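Local atomic coordinates of DNA repair and recombination protein radB (Thermococcus kodakarensis, PDB entry 2CVH), a protein that probably binds ATP and DNA, with very weak ATPase activity, and takes part in DNA repair and homologous recombination without promoting strand exchange. Residues 24-29 against 179-184; 31-36 against 152-157. All blocks are in the same frame, centred on the assembly; numbering follows the deposited sequence.

Interaction 1 (24-29 against 179-184); sequences QVYGPY and ILRLDK
Tyr26 and Arg181 meet side by side in adjoining parallel strands, and the aliphatic part of the arginine packs against the phenol: Arg181 CG comes 3.5 Å from Tyr26 CZ, with CB and CD following it past the hydroxyl end. Arg181 CA stands over one face of the ring, offset toward its rim. At the ring edge and in its plane lies Ile179 CG2, 3.6 Å from Tyr26 CE1. Gln24 NE2 packs against the same methyl and Ile179 CD1. With CG held between the backbone N and the carbonyl carbon (chi1 75°), the tyrosine swings across to the neighbouring strand instead of staying over its own. On the other side of the sheet, Val25 CG1 rests 3.8 Å from Leu182 CG.

These side chains are put in step by the backbone. Leu180 gives its N-H to Gln24 O and takes the N-H of Tyr26 on its own oxygen, at 3.0 Å from Tyr26 N to Leu180 O; Leu182 N then bonds to Tyr26 O. Farther out, Asp183 OD2 accepts both NE and NH2 of Arg181 through its syn lone pair, in the guanidinium plane. Glu196 accepts the Tyr26 hydroxyl on one oxygen and pairs with Arg181 NH1 on the other. A phenylalanine in place of Tyr26 would probably leave Glu196 without its hydroxyl partner and take away the contact of that oxygen with Arg181 CG and CD.

Beyond the paired strands, Lys184 NZ makes a weak hydrogen bond to Tyr29 O, 2.9 Å away, while Pro28 CG packs against Lys184 CE. The arrangement illustrates a RecA-like P-loop core, in which the central parallel strand 22-26 runs straight into the nucleotide-binding loop, here beginning at Gly27, part of the predicted ATP site.

Interaction 2 (31-36 against 152-157); sequences SGKTTL and INQVHF
Lys33 extends from the start of its helix along the end of strand 149-153, meeting first Ile152, then Asn153 and finally Gln154. Its CB rests on Val25 of strand 22-26 and on Leu182 of strand 178-184. From there Lys33 CG comes 3.8 Å from Ile152 CG2. The next two carbons each touch both that methyl and the carbonyl oxygen of Asn153, and the packing tightens along the chain. Lys33 CD lies 3.5 Å from Ile152 CG2, and Lys33 CE closes to 3.3 Å from Ile152 CG2. On the side of the backbone oxygen, Lys33 CE is 3.2 Å from Asn153 O. A bend at the last torsion (chi4 -71°) then turns NZ out of the line of the chain.

At the tip, NZ donates to Gln154 OE1. The modelled separation of Lys33 NZ and Gln154 OE1, 2.5 Å, is very short, and its exact value is doubtful. Although the glutamine's first bond points away, a bend at chi2 (-60°) brings its amide back to the ammonium group, and the two side chains cross at about a right angle. NZ also bonds to Gly27 O, more weakly to Pro28 O, and makes a cation-pi contact with Tyr29. The group thus lies among protein atoms, consistent with a Walker A lysine.

On the strand side of the helix start, Ile152 CD1 reaches Lys33 O at 3.7 Å and Thr34 CA at 4.1 Å. Gly32, with backbone angles suited to glycine, occupies the N-cap position, and its O accepts the first helical bond, from Leu36 N. Helix 33-44 therefore begins over strand 149-153, with strand 22-26 next to it on one flank and strand 106-112, whose Val110 and Asp112 touch Ile152, on the other.

The two interactions lie about 4 Å apart, centre to centre, and meet at strand 22-26, which has strand 178-184 on one side and strand 149-153 on the other. Along the chain the order is 24-29, 31-36, 152-157, 179-184, with the two partners of interaction 2 falling between those of interaction 1. The first two segments follow each other in a strand-loop-helix unit, and each later segment comes from a different neighbouring strand. Backbone bonding between Val25 and Asn153 joins the two interactions directly. The predicted ATP-binding loop is thus positioned from both flanks of its strand by parts of the chain over a hundred residues away.

Interaction 1 (24-29 against 179-184)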
loop_
_atom_site.group_PDB
_atom_site.type_symbol
_atom_site.label_atom_id
_atom_site.label_comp_id
_atom_site.label_asym_id
_atom_site.label_seq_id
_atom_site.Cartn_x
_atom_site.Cartn_y
_atom_site.Cartn_z
ATOM N N GLN A 24 -5.877 -2.008 1.640
ATOM C CA GLN A 24 -5.566 -0.610 1.905
ATOM C C GLN A 24 -4.612 -0.623 3.099
ATOM O O GLN A 24 -4.743 -1.456 4.010
ATOM C CB GLN A 24 -6.820 0.191 2.280
ATOM C CG GLN A 24 -6.495 1.565 2.860
ATOM C CD GLN A 24 -7.706 2.386 3.269
ATOM O OE1 GLN A 24 -7.716 3.602 3.115
ATOM N NE2 GLN A 24 -8.718 1.738 3.785
ATOM N N VAL A 25 -3.583 0.203 3.042
ATOM C CA VAL A 25 -2.648 0.317 4.155
ATOM C C VAL A 25 -2.637 1.802 4.355
ATOM O O VAL A 25 -2.262 2.530 3.461
ATOM C CB VAL A 25 -1.218 -0.187 3.847
ATOM C CG1 VAL A 25 -0.322 0.026 5.078
ATOM C CG2 VAL A 25 -1.239 -1.663 3.521
ATOM N N TYR A 26 -3.155 2.267 5.481
ATOM C CA TYR A 26 -3.187 3.695 5.704
ATOM C C TYR A 26 -2.611 4.108 7.074
ATOM O O TYR A 26 -2.558 3.316 8.017
ATOM C CB TYR A 26 -4.614 4.222 5.479
ATOM C CG TYR A 26 -5.584 3.908 6.600
ATOM C CD1 TYR A 26 -6.243 2.686 6.663
ATOM C CD2 TYR A 26 -5.796 4.828 7.624
ATOM C CE1 TYR A 26 -7.078 2.383 7.713
ATOM C CE2 TYR A 26 -6.627 4.543 8.678
ATOM C CZ TYR A 26 -7.261 3.321 8.719
ATOM O OH TYR A 26 -8.058 3.045 9.789
ATOM N N GLY A 27 -2.201 5.366 7.164
ATOM C CA GLY A 27 -1.618 5.892 8.382
ATOM C C GLY A 27 -0.903 7.187 8.053
ATOM O O GLY A 27 -0.888 7.592 6.891
ATOM N N PRO A 28 -0.321 7.876 9.049
ATOM C CA PRO A 28 0.399 9.139 8.852
ATOM C C PRO A 28 1.776 8.935 8.209
ATOM O O PRO A 28 2.208 7.796 7.984
ATOM C CB PRO A 28 0.522 9.674 10.275
ATOM C CG PRO A 28 0.710 8.438 11.069
ATOM C CD PRO A 28 -0.288 7.462 10.464
ATOM N N TYR A 29 2.461 10.024 7.889
ATOM C CA TYR A 29 3.781 9.886 7.283
ATOM C C TYR A 29 4.714 9.251 8.293
ATOM O O TYR A 29 4.527 9.408 9.495
ATOM C CB TYR A 29 4.305 11.236 6.798
ATOM C CG TYR A 29 3.460 11.768 5.672
ATOM C CD1 TYR A 29 2.420 12.662 5.920
ATOM C CD2 TYR A 29 3.669 11.346 4.357
ATOM C CE1 TYR A 29 1.606 13.130 4.890
ATOM C CE2 TYR A 29 2.859 11.807 3.320
ATOM C CZ TYR A 29 1.831 12.698 3.594
ATOM O OH TYR A 29 1.034 13.176 2.580
ATOM N N ILE A 179 -7.799 -4.305 5.125
ATOM C CA ILE A 179 -7.441 -2.958 5.532
ATOM C C ILE A 179 -6.545 -3.024 6.757
ATOM O O ILE A 179 -6.886 -3.667 7.761
ATOM C CB ILE A 179 -8.697 -2.099 5.866
ATOM C CG1 ILE A 179 -9.656 -2.058 4.664
ATOM C CG2 ILE A 179 -8.288 -0.677 6.254
ATOM C CD1 ILE A 179 -10.739 -0.992 4.756
ATOM N N LEU A 180 -5.387 -2.385 6.651
ATOM C CA LEU A 180 -4.425 -2.328 7.736
ATOM C C LEU A 180 -4.197 -0.867 8.119
ATOM O O LEU A 180 -3.943 -0.007 7.253
ATOM C CB LEU A 180 -3.092 -2.918 7.290
ATOM C CG LEU A 180 -2.684 -4.356 7.545
ATOM C CD1 LEU A 180 -1.302 -4.554 6.930
ATOM C CD2 LEU A 180 -2.643 -4.634 9.023
ATOM N N ARG A 181 -4.289 -0.578 9.416
ATOM C CA ARG A 181 -4.053 0.783 9.900
ATOM C C ARG A 181 -2.686 0.733 10.587
ATOM O O ARG A 181 -2.399 -0.219 11.331
ATOM C CB ARG A 181 -5.116 1.203 10.920
ATOM C CG ARG A 181 -5.016 2.669 11.325
ATOM C CD ARG A 181 -5.982 3.037 12.466
ATOM N NE ARG A 181 -5.503 2.593 13.774
ATOM C CZ ARG A 181 -6.228 1.914 14.663
ATOM N NH1 ARG A 181 -7.489 1.587 14.394
ATOM N NH2 ARG A 181 -5.702 1.571 15.841
ATOM N N LEU A 182 -1.817 1.693 10.293
ATOM C CA LEU A 182 -0.520 1.685 10.935
ATOM C C LEU A 182 -0.458 2.879 11.875
ATOM O O LEU A 182 -0.796 3.999 11.493
ATOM C CB LEU A 182 0.601 1.764 9.901
ATOM C CG LEU A 182 0.634 0.803 8.717
ATOM C CD1 LEU A 182 1.959 1.004 8.026
ATOM C CD2 LEU A 182 0.489 -0.644 9.130
ATOM N N ASP A 183 -0.101 2.630 13.126
ATOM C CA ASP A 183 -0.002 3.721 14.086
ATOM C C ASP A 183 1.398 3.785 14.642
ATOM O O ASP A 183 2.088 2.751 14.733
ATOM C CB ASP A 183 -0.961 3.502 15.262
ATOM C CG ASP A 183 -2.408 3.500 14.842
ATOM O OD1 ASP A 183 -2.834 4.387 14.069
ATOM O OD2 ASP A 183 -3.115 2.587 15.295
ATOM N N LYS A 184 1.778 4.978 15.101
ATOM C CA LYS A 184 3.100 5.195 15.700
ATOM C C LYS A 184 3.088 5.032 17.213
ATOM O O LYS A 184 2.209 5.581 17.870
ATOM C CB LYS A 184 3.570 6.615 15.431
ATOM C CG LYS A 184 3.726 6.975 14.009
ATOM C CD LYS A 184 4.166 8.402 13.903
ATOM C CE LYS A 184 4.439 8.765 12.468
ATOM N NZ LYS A 184 4.708 10.218 12.297
#

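Interaction 2 (31-36 against 152-157)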
loop_
_atom_site.group_PDB
_atom_site.type_symbol
_atom_site.label_atom_id
_atom_site.label_comp_id
_atom_site.label_asym_id
_atom_site.label_seq_id
_atom_site.Cartn_x
_atom_site.Cartn_y
_atom_site.Cartn_z
ATOM N N SER A 31 4.640 6.412 9.204
ATOM C CA SER A 31 3.884 5.379 9.928
ATOM C C SER A 31 4.464 4.049 9.492
ATOM O O SER A 31 4.289 3.034 10.174
ATOM C CB SER A 31 2.387 5.427 9.583
ATOM O OG SER A 31 2.126 5.161 8.197
ATOM N N GLY A 32 5.124 4.052 8.325
ATOM C CA GLY A 32 5.742 2.842 7.812
ATOM C C GLY A 32 5.000 2.209 6.647
ATOM O O GLY A 32 5.365 1.113 6.218
ATOM N N LYS A 33 3.970 2.875 6.122
ATOM C CA LYS A 33 3.197 2.317 5.011
ATOM C C LYS A 33 4.017 2.172 3.720
ATOM O O LYS A 33 4.024 1.100 3.101
ATOM C CB LYS A 33 1.900 3.079 4.797
ATOM C CG LYS A 33 2.024 4.538 4.557
ATOM C CD LYS A 33 0.643 5.178 4.602
ATOM C CE LYS A 33 0.643 6.545 3.955
ATOM N NZ LYS A 33 1.360 7.589 4.717
ATOM N N THR A 34 4.761 3.215 3.365
ATOM C CA THR A 34 5.634 3.185 2.197
ATOM C C THR A 34 6.786 2.165 2.379
ATOM O O THR A 34 7.096 1.370 1.476
ATOM C CB THR A 34 6.202 4.585 1.931
ATOM O OG1 THR A 34 5.108 5.518 1.837
ATOM C CG2 THR A 34 7.016 4.594 0.614
ATOM N N THR A 35 7.386 2.144 3.562
ATOM C CA THR A 35 8.458 1.193 3.797
ATOM C C THR A 35 7.912 -0.219 3.675
ATOM O O THR A 35 8.582 -1.099 3.151
ATOM C CB THR A 35 9.140 1.408 5.189
ATOM O OG1 THR A 35 9.527 2.778 5.310
ATOM C CG2 THR A 35 10.404 0.539 5.337
ATOM N N LEU A 36 6.684 -0.434 4.139
ATOM C CA LEU A 36 6.064 -1.757 4.070
ATOM C C LEU A 36 5.917 -2.128 2.585
ATOM O O LEU A 36 6.240 -3.250 2.168
ATOM C CB LEU A 36 4.680 -1.726 4.728
ATOM C CG LEU A 36 4.128 -2.947 5.473
ATOM C CD1 LEU A 36 2.599 -2.917 5.370
ATOM C CD2 LEU A 36 4.677 -4.269 4.947
ATOM N N ILE A 152 -2.122 2.702 -0.725
ATOM C CA ILE A 152 -1.643 3.473 0.395
ATOM C C ILE A 152 -2.388 4.796 0.477
ATOM O O ILE A 152 -2.642 5.423 -0.536
ATOM C CB ILE A 152 -0.115 3.669 0.276
ATOM C CG1 ILE A 152 0.590 2.361 0.621
ATOM C CG2 ILE A 152 0.375 4.825 1.149
ATOM C CD1 ILE A 152 2.075 2.351 0.262
ATOM N N ASN A 153 -2.811 5.176 1.680
ATOM C CA ASN A 153 -3.517 6.439 1.875
ATOM C C ASN A 153 -3.125 6.988 3.241
ATOM O O ASN A 153 -2.567 6.269 4.066
ATOM C CB ASN A 153 -5.039 6.213 1.877
ATOM C CG ASN A 153 -5.520 5.412 0.685
ATOM O OD1 ASN A 153 -5.726 5.957 -0.395
ATOM N ND2 ASN A 153 -5.700 4.107 0.874
ATOM N N GLN A 154 -3.440 8.251 3.491
ATOM C CA GLN A 154 -3.175 8.854 4.792
ATOM C C GLN A 154 -4.387 8.590 5.715
ATOM O O GLN A 154 -5.531 8.453 5.255
ATOM C CB GLN A 154 -2.944 10.356 4.652
ATOM C CG GLN A 154 -1.745 10.726 3.804
ATOM C CD GLN A 154 -0.447 10.182 4.365
ATOM O OE1 GLN A 154 0.334 9.561 3.647
ATOM N NE2 GLN A 154 -0.201 10.427 5.646
ATOM N N VAL A 155 -4.130 8.542 7.015
ATOM C CA VAL A 155 -5.165 8.284 8.024
ATOM C C VAL A 155 -6.159 9.455 8.271
ATOM O O VAL A 155 -5.992 10.544 7.720
ATOM C CB VAL A 155 -4.474 7.898 9.374
ATOM C CG1 VAL A 155 -3.725 9.109 9.958
ATOM C CG2 VAL A 155 -5.478 7.315 10.369
ATOM N N HIS A 156 -7.219 9.175 9.042
ATOM C CA HIS A 156 -8.241 10.152 9.476
ATOM C C HIS A 156 -9.012 11.045 8.492
ATOM O O HIS A 156 -8.690 12.232 8.359
ATOM C CB HIS A 156 -7.656 11.072 10.557
ATOM C CG HIS A 156 -7.236 10.361 11.804
ATOM N ND1 HIS A 156 -8.106 9.603 12.560
ATOM C CD2 HIS A 156 -6.043 10.314 12.442
ATOM C CE1 HIS A 156 -7.465 9.121 13.612
ATOM N NE2 HIS A 156 -6.213 9.540 13.564
ATOM N N PHE A 157 -10.098 10.528 7.914
ATOM C CA PHE A 157 -10.914 11.322 6.986
ATOM C C PHE A 157 -12.167 10.624 6.448
ATOM O O PHE A 157 -13.288 11.090 6.666
ATOM C CB PHE A 157 -10.067 11.823 5.805
ATOM C CG PHE A 157 -10.782 12.804 4.910
ATOM C CD1 PHE A 157 -11.460 12.367 3.774
ATOM C CD2 PHE A 157 -10.774 14.165 5.201
ATOM C CE1 PHE A 157 -12.121 13.270 2.936
ATOM C CE2 PHE A 157 -11.432 15.082 4.370
ATOM C CZ PHE A 157 -12.107 14.631 3.235
#